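Local coordinates for protein Non-ribosomal peptide synthetase (Methanobrevibacter ruminantium, PDB 6VTJ) that is probably the terminal part of a peptide synthetase, whose carrier domain holds a phosphopantetheine-bound chain that its reductase domain would release by NAD(P)H-dependent reduction, at residues G43-S46 and L47-S50; S62-Y65 and D66-F69; L288-K291 and Y292-S295; A351-P354 and A355-S358; N429-G432 and I433-D437. All coordinates share one frame; numbering follows the deposited sequence.

Contact 1. Residues G43-S46 and L47-S50. With PNS (4'-phosphopantetheine), chain B.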
loop_
_atom_site.group_PDB
_atom_site.type_symbol
_atom_site.label_atom_id
_atom_site.label_comp_id
_atom_site.label_asym_id
_atom_site.label_seq_id
_atom_site.Cartn_x
_atom_site.Cartn_y
_atom_site.Cartn_z
ATOM N N GLY A 43 25.813 2.159 2.050
ATOM C CA GLY A 43 25.365 1.629 3.330
ATOM C C GLY A 43 24.154 2.328 3.906
ATOM O O GLY A 43 23.752 2.011 5.038
ATOM N N GLY A 44 23.567 3.285 3.196
ATOM C CA GLY A 44 22.366 3.922 3.683
ATOM C C GLY A 44 21.137 3.075 3.411
ATOM O O GLY A 44 21.039 2.379 2.405
ATOM N N THR A 45 20.195 3.130 4.342
ATOM C CA THR A 45 18.912 2.470 4.208
ATOM C C THR A 45 17.798 3.506 4.255
ATOM O O THR A 45 18.015 4.684 4.561
ATOM C CB THR A 45 18.695 1.442 5.319
ATOM O OG1 THR A 45 18.703 2.120 6.584
ATOM C CG2 THR A 45 19.790 0.375 5.281
ATOM N N SER A 46 16.588 3.027 3.972
ATOM C CA SER A 46 15.421 3.896 3.968
ATOM C C SER A 46 15.131 4.462 5.353
ATOM O O SER A 46 14.621 5.579 5.467
ATOM C CB SER A 46 14.220 3.122 3.443
ATOM O OG SER A 46 13.855 2.133 4.394
ATOM N N LEU A 47 15.447 3.719 6.418
ATOM C CA LEU A 47 15.216 4.263 7.751
ATOM C C LEU A 47 16.347 5.183 8.195
ATOM O O LEU A 47 16.102 6.132 8.946
ATOM C CB LEU A 47 15.012 3.130 8.757
ATOM C CG LEU A 47 13.725 2.323 8.515
ATOM C CD1 LEU A 47 13.507 1.274 9.595
ATOM C CD2 LEU A 47 12.514 3.252 8.395
ATOM N N ILE A 48 17.580 4.933 7.746
ATOM C CA ILE A 48 18.650 5.890 8.020
ATOM C C ILE A 48 18.429 7.168 7.223
ATOM O O ILE A 48 18.883 8.249 7.624
ATOM C CB ILE A 48 20.023 5.265 7.716
ATOM C CG1 ILE A 48 20.285 4.064 8.627
ATOM C CG2 ILE A 48 21.125 6.271 7.900
ATOM C CD1 ILE A 48 21.478 3.241 8.193
ATOM N N ALA A 49 17.734 7.074 6.086
ATOM C CA ALA A 49 17.424 8.271 5.316
ATOM C C ALA A 49 16.598 9.252 6.132
ATOM O O ALA A 49 16.714 10.472 5.949
ATOM C CB ALA A 49 16.694 7.896 4.031
ATOM N N SER A 50 15.778 8.747 7.058
ATOM C CA SER A 50 14.986 9.650 7.884
ATOM C C SER A 50 15.872 10.379 8.884
ATOM O O SER A 50 15.644 11.561 9.175
ATOM C CB SER A 50 13.856 8.898 8.595
ATOM O OG SER A 50 14.331 7.978 9.560
HETATM O O23 PNS B . 13.317 0.324 2.772
HETATM P P24 PNS B . 13.073 0.945 4.069
HETATM O O26 PNS B . 13.056 0.081 5.216
HETATM O O27 PNS B . 11.618 1.428 3.989
HETATM C C28 PNS B . 11.088 2.369 4.876
HETATM C C29 PNS B . 9.762 2.941 4.405
HETATM C C30 PNS B . 9.247 3.865 5.471
HETATM C C31 PNS B . 9.977 3.753 3.140
HETATM C C32 PNS B . 8.756 1.787 4.205
HETATM O O33 PNS B . 8.816 0.947 5.324
HETATM C C34 PNS B . 7.338 2.264 3.944
HETATM O O35 PNS B . 7.118 2.868 2.943
HETATM N N36 PNS B . 6.391 1.987 4.840
HETATM C C37 PNS B . 5.007 2.312 4.721
HETATM C C38 PNS B . 4.189 1.262 4.008
HETATM C C39 PNS B . 2.721 1.494 4.158
HETATM O O40 PNS B . 2.247 1.862 5.179
HETATM N N41 PNS B . 2.016 1.250 3.102
#
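Thr45 and Ile48 meet at the N-cap of helix 46-58, inside the Gly-Gly-Thr-Ser sequence that carries the phosphopantetheine attachment serine of a carrier domain. The tight part is the first turn. With chi1 at 62°, Thr45 sets OG1 between its own backbone N and carbonyl carbon, over the start of the helix, where OG1 takes the N-H of Ile48 in a fairly straight capping bond (Thr45 OG1 to Ile48 N 3.2 Å, 161° at the hydrogen). The Thr45 and Ile48 side chains cross obliquely, which brings Thr45 OG1 to 3.2 Å from Ile48 CG1. One residue further, the Thr45 carbonyl accepts from Ala49 N (Thr45 O to Ala49 N 2.8 Å). The methyl CB of Ala49 packs 3.4 Å from Ser46 O. Behind Ala49 and Ser50 lies helix 65-70, so this flank is buried. Inside the helix, Leu47 O is gripped by both the amide and the hydroxyl of Ser50, the latter at 2.6 Å from Ser50 OG to Leu47 O.

The looser side belongs to Gly43 and Leu47, which are largely open to solvent; Thr45 is exposed too, but its OG1 is engaged in the cap. Leu47 only brushes the prosthetic group, its CD2 lying 3.9 Å from C28 of the phosphopantetheine. Lys222, His223 and Ala338 hydrogen-bond to that group, while its anchor is the covalent bond of 1.5 Å from Ser46 OG to P24.

Contact 2. Residues S62-Y65 and D66-F69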
loop_
_atom_site.group_PDB
_atom_site.type_symbol
_atom_site.label_atom_id
_atom_site.label_comp_id
_atom_site.label_asym_id
_atom_site.label_seq_id
_atom_site.Cartn_x
_atom_site.Cartn_y
_atom_site.Cartn_z
ATOM N N SER A 62 15.594 23.045 4.197
ATOM C CA SER A 62 14.220 22.631 3.902
ATOM C C SER A 62 14.284 21.430 2.968
ATOM O O SER A 62 14.569 21.567 1.779
ATOM C CB SER A 62 13.408 23.775 3.307
ATOM O OG SER A 62 13.010 24.677 4.328
ATOM N N VAL A 63 14.049 20.240 3.523
ATOM C CA VAL A 63 14.055 18.997 2.765
ATOM C C VAL A 63 12.921 18.127 3.274
ATOM O O VAL A 63 12.421 18.298 4.387
ATOM C CB VAL A 63 15.377 18.199 2.877
ATOM C CG1 VAL A 63 16.415 18.747 1.945
ATOM C CG2 VAL A 63 15.878 18.158 4.320
ATOM N N ARG A 64 12.532 17.168 2.449
ATOM C CA ARG A 64 11.615 16.142 2.898
ATOM C C ARG A 64 12.151 14.790 2.452
ATOM O O ARG A 64 13.119 14.695 1.692
ATOM C CB ARG A 64 10.193 16.391 2.379
ATOM C CG ARG A 64 10.068 16.365 0.866
ATOM C CD ARG A 64 8.603 16.441 0.429
ATOM N NE ARG A 64 8.054 17.791 0.542
ATOM C CZ ARG A 64 7.031 18.117 1.322
ATOM N NH1 ARG A 64 6.442 17.187 2.060
ATOM N NH2 ARG A 64 6.591 19.369 1.362
ATOM N N TYR A 65 11.487 13.745 2.945
ATOM C CA TYR A 65 11.959 12.373 2.793
ATOM C C TYR A 65 12.183 11.984 1.331
ATOM O O TYR A 65 13.172 11.316 1.015
ATOM C CB TYR A 65 10.948 11.442 3.461
ATOM C CG TYR A 65 11.393 10.025 3.722
ATOM C CD1 TYR A 65 12.589 9.744 4.359
ATOM C CD2 TYR A 65 10.577 8.960 3.370
ATOM C CE1 TYR A 65 12.973 8.427 4.612
ATOM C CE2 TYR A 65 10.941 7.653 3.623
ATOM C CZ TYR A 65 12.129 7.383 4.240
ATOM O OH TYR A 65 12.468 6.067 4.469
ATOM N N ASP A 66 11.275 12.360 0.421
ATOM C CA ASP A 66 11.452 11.890 -0.956
ATOM C C ASP A 66 12.653 12.539 -1.636
ATOM O O ASP A 66 13.138 12.015 -2.652
ATOM C CB ASP A 66 10.178 12.114 -1.794
ATOM C CG ASP A 66 9.838 13.591 -2.004
ATOM O OD1 ASP A 66 10.714 14.384 -2.423
ATOM O OD2 ASP A 66 8.665 13.962 -1.781
ATOM N N ASP A 67 13.132 13.666 -1.094
ATOM C CA ASP A 67 14.293 14.345 -1.658
ATOM C C ASP A 67 15.513 13.434 -1.693
ATOM O O ASP A 67 16.278 13.460 -2.661
ATOM C CB ASP A 67 14.601 15.608 -0.854
ATOM C CG ASP A 67 13.654 16.740 -1.168
ATOM O OD1 ASP A 67 13.113 16.743 -2.291
ATOM O OD2 ASP A 67 13.463 17.632 -0.309
ATOM N N ILE A 68 15.719 12.617 -0.655
ATOM C CA ILE A 68 16.933 11.807 -0.638
ATOM C C ILE A 68 16.802 10.595 -1.555
ATOM O O ILE A 68 17.818 10.100 -2.073
ATOM C CB ILE A 68 17.312 11.442 0.813
ATOM C CG1 ILE A 68 18.402 10.367 0.872
ATOM C CG2 ILE A 68 16.111 11.051 1.617
ATOM C CD1 ILE A 68 19.757 10.826 0.324
ATOM N N PHE A 69 15.570 10.141 -1.828
ATOM C CA PHE A 69 15.367 9.095 -2.827
ATOM C C PHE A 69 15.531 9.628 -4.248
ATOM O O PHE A 69 16.003 8.897 -5.128
ATOM C CB PHE A 69 13.989 8.457 -2.646
ATOM C CG PHE A 69 13.890 7.604 -1.426
ATOM C CD1 PHE A 69 14.238 6.261 -1.475
ATOM C CD2 PHE A 69 13.490 8.150 -0.217
ATOM C CE1 PHE A 69 14.166 5.469 -0.345
ATOM C CE2 PHE A 69 13.425 7.370 0.920
ATOM C CZ PHE A 69 13.762 6.025 0.852
#
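Tyr65 and Phe69, one turn apart on the short helix 65-70 of the carrier domain's helical bundle, form a T-shaped (edge-to-face) pair. The ring centroids are 5.1 Å apart and the planes stand at 77°. Phe69 points CE2 down at one face of the tyrosine, off centre toward the phenol end, where it comes 3.6 Å from Tyr65 CZ. Chi1 of Tyr65 (-165°) swings its ring away from the backbone N and alongside the helix, within reach of Phe69. Tyr65 O sits at the edge of the Phe69 ring, in its plane, 3.4 Å from Phe69 CD2.

Hydrogen bonds tie the incoming loop to the first turn. Asp67 reaches back with OD2 to the amide of Arg64 (Arg64 N to Asp67 OD2 2.9 Å, 165°), the N-H coming from above the carboxylate plane. In return Asp67 N donates to Arg64 O at 3.0 Å; a weak bond runs from Ile68 N to Tyr65 O.

Charges play a softer part. Arg64 and Asp66 lie side by side and point the same way, yet Arg64 NE stays 4.5 Å from Asp66 OD2, beyond a salt bridge. It is the aliphatic part of the arginine that touches.

Beyond the helix, Tyr65 OH is hydrogen-bonded to the backbone of Ser46, and the ring also touches the phosphopantetheine. The closest side-chain approach of Arg64 to Asp66 is 3.3 Å, from CD to OD2.

Contact 3. Residues L288-K291 and Y292-S295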
loop_
_atom_site.group_PDB
_atom_site.type_symbol
_atom_site.label_atom_id
_atom_site.label_comp_id
_atom_site.label_asym_id
_atom_site.label_seq_id
_atom_site.Cartn_x
_atom_site.Cartn_y
_atom_site.Cartn_z
ATOM N N LEU A 288 1.376 11.082 -10.564
ATOM C CA LEU A 288 1.842 9.704 -10.489
ATOM C C LEU A 288 3.351 9.645 -10.311
ATOM O O LEU A 288 4.012 8.748 -10.832
ATOM C CB LEU A 288 1.413 8.926 -11.733
ATOM C CG LEU A 288 -0.096 8.671 -11.815
ATOM C CD1 LEU A 288 -0.519 8.176 -13.201
ATOM C CD2 LEU A 288 -0.498 7.686 -10.749
ATOM N N GLU A 289 3.916 10.601 -9.583
ATOM C CA GLU A 289 5.366 10.625 -9.459
ATOM C C GLU A 289 5.857 9.567 -8.479
ATOM O O GLU A 289 6.919 8.966 -8.692
ATOM C CB GLU A 289 5.835 12.019 -9.035
ATOM C CG GLU A 289 6.633 12.771 -10.114
ATOM N N ASN A 290 5.100 9.332 -7.409
ATOM C CA ASN A 290 5.476 8.347 -6.407
ATOM C C ASN A 290 5.557 6.953 -7.022
ATOM O O ASN A 290 4.696 6.549 -7.810
ATOM C CB ASN A 290 4.467 8.361 -5.268
ATOM C CG ASN A 290 4.769 7.316 -4.242
ATOM O OD1 ASN A 290 4.366 6.160 -4.377
ATOM N ND2 ASN A 290 5.527 7.696 -3.223
ATOM N N LYS A 291 6.602 6.209 -6.663
ATOM C CA LYS A 291 6.885 4.954 -7.359
ATOM C C LYS A 291 5.841 3.875 -7.062
ATOM O O LYS A 291 5.532 3.052 -7.930
ATOM C CB LYS A 291 8.265 4.451 -6.967
ATOM C CG LYS A 291 9.375 4.807 -7.919
ATOM C CD LYS A 291 10.513 3.819 -7.731
ATOM C CE LYS A 291 11.826 4.538 -7.469
ATOM N NZ LYS A 291 12.939 3.548 -7.480
ATOM N N TYR A 292 5.304 3.850 -5.849
ATOM C CA TYR A 292 4.358 2.802 -5.503
ATOM C C TYR A 292 3.016 3.055 -6.173
ATOM O O TYR A 292 2.430 2.149 -6.783
ATOM C CB TYR A 292 4.203 2.718 -3.990
ATOM C CG TYR A 292 3.016 1.890 -3.589
ATOM C CD1 TYR A 292 3.046 0.515 -3.718
ATOM C CD2 TYR A 292 1.854 2.483 -3.102
ATOM C CE1 TYR A 292 1.963 -0.256 -3.361
ATOM C CE2 TYR A 292 0.770 1.728 -2.750
ATOM C CZ TYR A 292 0.834 0.354 -2.884
ATOM O OH TYR A 292 -0.233 -0.418 -2.550
ATOM N N VAL A 293 2.527 4.290 -6.087
ATOM C CA VAL A 293 1.297 4.650 -6.779
ATOM C C VAL A 293 1.445 4.427 -8.278
ATOM O O VAL A 293 0.525 3.925 -8.944
ATOM C CB VAL A 293 0.916 6.107 -6.467
ATOM C CG1 VAL A 293 -0.409 6.458 -7.167
ATOM C CG2 VAL A 293 0.824 6.316 -4.964
ATOM N N CYS A 294 2.615 4.761 -8.826
ATOM C CA CYS A 294 2.835 4.605 -10.258
ATOM C C CYS A 294 2.804 3.142 -10.671
ATOM O O CYS A 294 2.166 2.786 -11.669
ATOM C CB CYS A 294 4.160 5.261 -10.668
ATOM S SG CYS A 294 4.567 5.009 -12.401
ATOM N N SER A 295 3.530 2.281 -9.948
ATOM C CA SER A 295 3.518 0.857 -10.281
ATOM C C SER A 295 2.109 0.266 -10.178
ATOM O O SER A 295 1.708 -0.550 -11.020
ATOM C CB SER A 295 4.499 0.081 -9.389
ATOM O OG SER A 295 4.125 0.076 -8.006
#
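Asn290 caps the helix that opens with Lys291 and Tyr292, and the sequence Tyr-Val-Cys-Ser-Lys starting here fits the Tyr-x-x-x-Lys pattern of short-chain dehydrogenases, consistent with the reductase domain's Rossmann-like fold.

Capping comes first. With CG anti to the backbone N (chi1 177°), the amide of Asn290 turns back over the helix start and OD1 receives two N-H groups. The one from Val293 is good, lying in the carbonyl plane on a lone pair, with Asn290 OD1 to Val293 N 3.1 Å at 168°. The one from Tyr292 is weak and bent. Asn290 ND2 is spoken for as well, donating to the carbonyl of His223 in the phosphopantetheine pocket, so the side-chain amide is held at both ends.

Main-chain bonds follow, from Cys294 N to Asn290 O (2.9 Å) and from Ser295 N to Lys291 O (2.9 Å). Ser295 OG donates to Tyr292 O, and also bonds to Asn234 on helix 229-246. The amine of Lys291 leaves the turn to bond the carbonyl of Asp227.

One apolar contact closes the account. Leu288 and Val293 cross at about a right angle, and the leucine's CD2 rests 3.8 Å from Val293 CG1.

Contact 4. Residues A351-P354 and A355-S358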
loop_
_atom_site.group_PDB
_atom_site.type_symbol
_atom_site.label_atom_id
_atom_site.label_comp_id
_atom_site.label_asym_id
_atom_site.label_seq_id
_atom_site.Cartn_x
_atom_site.Cartn_y
_atom_site.Cartn_z
ATOM N N ALA A 351 0.980 15.830 20.848
ATOM C CA ALA A 351 0.207 16.919 20.263
ATOM C C ALA A 351 -0.019 16.666 18.781
ATOM O O ALA A 351 0.713 15.915 18.138
ATOM C CB ALA A 351 0.898 18.271 20.464
ATOM N N MET A 352 -1.064 17.300 18.257
ATOM C CA MET A 352 -1.330 17.385 16.828
ATOM C C MET A 352 -1.954 18.743 16.555
ATOM O O MET A 352 -2.666 19.282 17.406
ATOM C CB MET A 352 -2.272 16.273 16.362
ATOM C CG MET A 352 -3.516 16.102 17.252
ATOM S SD MET A 352 -4.618 14.818 16.624
ATOM C CE MET A 352 -5.914 14.933 17.867
ATOM N N ASN A 353 -1.697 19.299 15.371
ATOM C CA ASN A 353 -2.320 20.572 15.022
ATOM C C ASN A 353 -3.726 20.312 14.476
ATOM O O ASN A 353 -4.149 19.158 14.361
ATOM C CB ASN A 353 -1.393 21.359 14.085
ATOM C CG ASN A 353 -1.377 20.852 12.653
ATOM O OD1 ASN A 353 -2.395 20.472 12.075
ATOM N ND2 ASN A 353 -0.195 20.883 12.061
ATOM N N PRO A 354 -4.508 21.362 14.181
ATOM C CA PRO A 354 -5.905 21.112 13.795
ATOM C C PRO A 354 -6.055 20.402 12.459
ATOM O O PRO A 354 -6.974 19.587 12.318
ATOM C CB PRO A 354 -6.529 22.517 13.767
ATOM C CG PRO A 354 -5.687 23.322 14.669
ATOM C CD PRO A 354 -4.288 22.792 14.473
ATOM N N ALA A 355 -5.187 20.671 11.478
ATOM C CA ALA A 355 -5.282 19.951 10.206
ATOM C C ALA A 355 -5.062 18.457 10.413
ATOM O O ALA A 355 -5.788 17.620 9.852
ATOM C CB ALA A 355 -4.272 20.507 9.215
ATOM N N MET A 356 -4.079 18.111 11.244
ATOM C CA MET A 356 -3.833 16.716 11.580
ATOM C C MET A 356 -5.034 16.100 12.287
ATOM O O MET A 356 -5.489 15.008 11.924
ATOM C CB MET A 356 -2.574 16.619 12.441
ATOM C CG MET A 356 -1.360 17.304 11.810
ATOM S SD MET A 356 0.024 17.517 12.935
ATOM C CE MET A 356 0.247 15.833 13.500
ATOM N N ALA A 357 -5.566 16.797 13.303
ATOM C CA ALA A 357 -6.707 16.280 14.053
ATOM C C ALA A 357 -7.891 15.991 13.136
ATOM O O ALA A 357 -8.592 14.985 13.317
ATOM C CB ALA A 357 -7.119 17.273 15.149
ATOM N N SER A 358 -8.119 16.853 12.136
ATOM C CA SER A 358 -9.312 16.729 11.300
ATOM C C SER A 358 -9.168 15.717 10.168
ATOM O O SER A 358 -10.182 15.347 9.558
ATOM C CB SER A 358 -9.683 18.093 10.720
ATOM O OG SER A 358 -10.484 18.809 11.651
#
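A capping box opens helix 354-358 straight after the short strand 351-352, in the reductase part of the chain. Asn353 and Met356 make it. Their side chains cross at about a right angle, and Asn353 OD1 takes the N-H of Met356 (3.0 Å between Asn353 OD1 and Met356 N, 168° at the hydrogen), with the donor tilted out of the amide's carbonyl plane. The return leg, from Asn353 N to the sulfur of Met356, is weak and doubtful, because the place of SD is less sure. Pro354 fills the first helical position, where it has no N-H to leave without a partner. The helix proper then begins with Asn353 O accepting from Ala357 N at 2.9 Å and Pro354 O from Ser358 N at 3.0 Å.

Two methionines pack beside this polar frame. Met352, its chain extended beyond CG, runs past the helix and lays SD 3.6 Å from Ala357 CA. Phe418 and Phe443 touch both Asn353 and Met356, and Ile346 touches both methionines, so strand 351-352 and helix 354-358 are packed against helices 338-349 and 415-423. The bend at chi3 of Met356 (54°) curls its methyl back to the strand, with CE 3.8 Å from Met352 CB.

Contact 5. Residues N429-G432 and I433-D437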
loop_
_atom_site.group_PDB
_atom_site.type_symbol
_atom_site.label_atom_id
_atom_site.label_comp_id
_atom_site.label_asym_id
_atom_site.label_seq_id
_atom_site.Cartn_x
_atom_site.Cartn_y
_atom_site.Cartn_z
ATOM N N ASN A 429 11.664 11.037 17.579
ATOM C CA ASN A 429 10.237 11.176 17.838
ATOM C C ASN A 429 9.440 11.539 16.590
ATOM O O ASN A 429 8.253 11.213 16.514
ATOM C CB ASN A 429 10.003 12.237 18.905
ATOM C CG ASN A 429 10.426 11.786 20.276
ATOM O OD1 ASN A 429 10.640 10.602 20.517
ATOM N ND2 ASN A 429 10.542 12.739 21.192
ATOM N N ILE A 430 10.040 12.237 15.622
ATOM C CA ILE A 430 9.297 12.654 14.437
ATOM C C ILE A 430 9.591 11.764 13.236
ATOM O O ILE A 430 9.111 12.046 12.121
ATOM C CB ILE A 430 9.547 14.129 14.099
ATOM C CG1 ILE A 430 11.006 14.348 13.687
ATOM C CG2 ILE A 430 9.109 15.026 15.271
ATOM C CD1 ILE A 430 11.287 15.745 13.112
ATOM N N GLN A 431 10.335 10.673 13.443
ATOM C CA GLN A 431 10.619 9.724 12.370
ATOM C C GLN A 431 9.353 9.361 11.607
ATOM O O GLN A 431 9.315 9.424 10.371
ATOM C CB GLN A 431 11.266 8.469 12.951
ATOM C CG GLN A 431 11.396 7.317 11.957
ATOM C CD GLN A 431 12.368 6.257 12.441
ATOM O OE1 GLN A 431 13.492 6.565 12.828
ATOM N NE2 GLN A 431 11.933 5.003 12.433
ATOM N N GLY A 432 8.292 9.027 12.346
ATOM C CA GLY A 432 7.001 8.702 11.783
ATOM C C GLY A 432 6.622 9.697 10.718
ATOM O O GLY A 432 6.625 9.358 9.524
ATOM N N ILE A 433 6.398 10.952 11.116
ATOM C CA ILE A 433 5.883 11.884 10.123
ATOM C C ILE A 433 6.937 12.144 9.055
ATOM O O ILE A 433 6.595 12.410 7.893
ATOM C CB ILE A 433 5.386 13.187 10.775
ATOM C CG1 ILE A 433 6.477 13.826 11.629
ATOM C CG2 ILE A 433 4.153 12.927 11.608
ATOM C CD1 ILE A 433 6.085 15.179 12.145
ATOM N N ILE A 434 8.223 12.001 9.397
ATOM C CA ILE A 434 9.260 12.234 8.398
ATOM C C ILE A 434 9.210 11.154 7.331
ATOM O O ILE A 434 9.303 11.454 6.132
ATOM C CB ILE A 434 10.663 12.316 9.040
ATOM C CG1 ILE A 434 10.850 13.630 9.810
ATOM C CG2 ILE A 434 11.717 12.230 7.981
ATOM C CD1 ILE A 434 10.470 14.878 9.030
ATOM N N THR A 435 9.059 9.878 7.736
ATOM C CA THR A 435 9.079 8.850 6.697
ATOM C C THR A 435 7.793 8.858 5.891
ATOM O O THR A 435 7.726 8.196 4.845
ATOM C CB THR A 435 9.323 7.443 7.265
ATOM O OG1 THR A 435 8.297 7.105 8.195
ATOM C CG2 THR A 435 10.691 7.344 7.945
ATOM N N ALA A 436 6.795 9.613 6.344
ATOM C CA ALA A 436 5.569 9.867 5.611
ATOM C C ALA A 436 5.658 11.111 4.742
ATOM O O ALA A 436 4.616 11.639 4.334
ATOM C CB ALA A 436 4.398 9.990 6.585
ATOM N N ASP A 437 6.876 11.604 4.478
ATOM C CA ASP A 437 7.138 12.756 3.611
ATOM C C ASP A 437 6.583 14.062 4.176
ATOM O O ASP A 437 6.304 15.001 3.417
ATOM C CB ASP A 437 6.590 12.518 2.198
ATOM C CG ASP A 437 7.555 12.949 1.104
ATOM O OD1 ASP A 437 8.738 13.248 1.393
ATOM O OD2 ASP A 437 7.115 12.982 -0.060
#
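Ile430, at the N-cap, and Ile434, one turn on in helix 431-435, are brought together by opposite first torsions. Ile430 carries CG1 between its backbone N and carbonyl carbon (chi1 66°), whereas Ile434 turns CG1 away from its own carbonyl carbon (chi1 -73°). The two branches meet with Ile430 CD1 3.9 Å from Ile434 CG1. Ile433 adds its CG1, 4.0 Å from Ile430 CB, so Ile430 touches two isoleucines of the next turn.

Under these side chains run the helical bonds, Ile434 N to Ile430 O at 2.9 Å and the short, well-directed Thr435 N to Gln431 O at 2.7 Å. Gly432 O then receives Ala436 N, and Thr435 OG1 lies 3.1 Å from Gly432 O, though its proton could also go to Gln431 O. Asp437, with positive phi, is the C-prime residue of a Schellman motif, its N bonding back to Ile434 O at 2.9 Å.

The helix faces the carrier domain: Ile434 packs on Ile53 and Leu57, Thr435 touches Ser50, Tyr65 and the phosphopantetheine, and Asp437 OD1 accepts the amide of Asp66. The helix terminus thus turns an acidic side chain toward the start of helix 65-70, where the N-terminal helix dipole would be expected to favour its negative charge.

In the fold
All five contacts are local turns at helix ends, coming in series along the chain. Contacts 1 and 2 belong to the carrier domain, on the successive helices 46-58 and 65-70, with centres 12 Å apart and in touch. Contact 5 joins them from far down the sequence, its centre 13 Å from contact 1 and 11 Å from contact 2, and touches both. Contact 3, at the start of helix 291-308 in the reductase, comes within about 6 Å (nearest atoms) of contacts 2 and 5. Contact 4 lies 23 Å from the chain's centre and nearest to contact 5, centres 15 Å and nearest atoms about 5 Å apart, without touching. The carrier arm thus passes from helix 46-58 toward the presumed reductase active site.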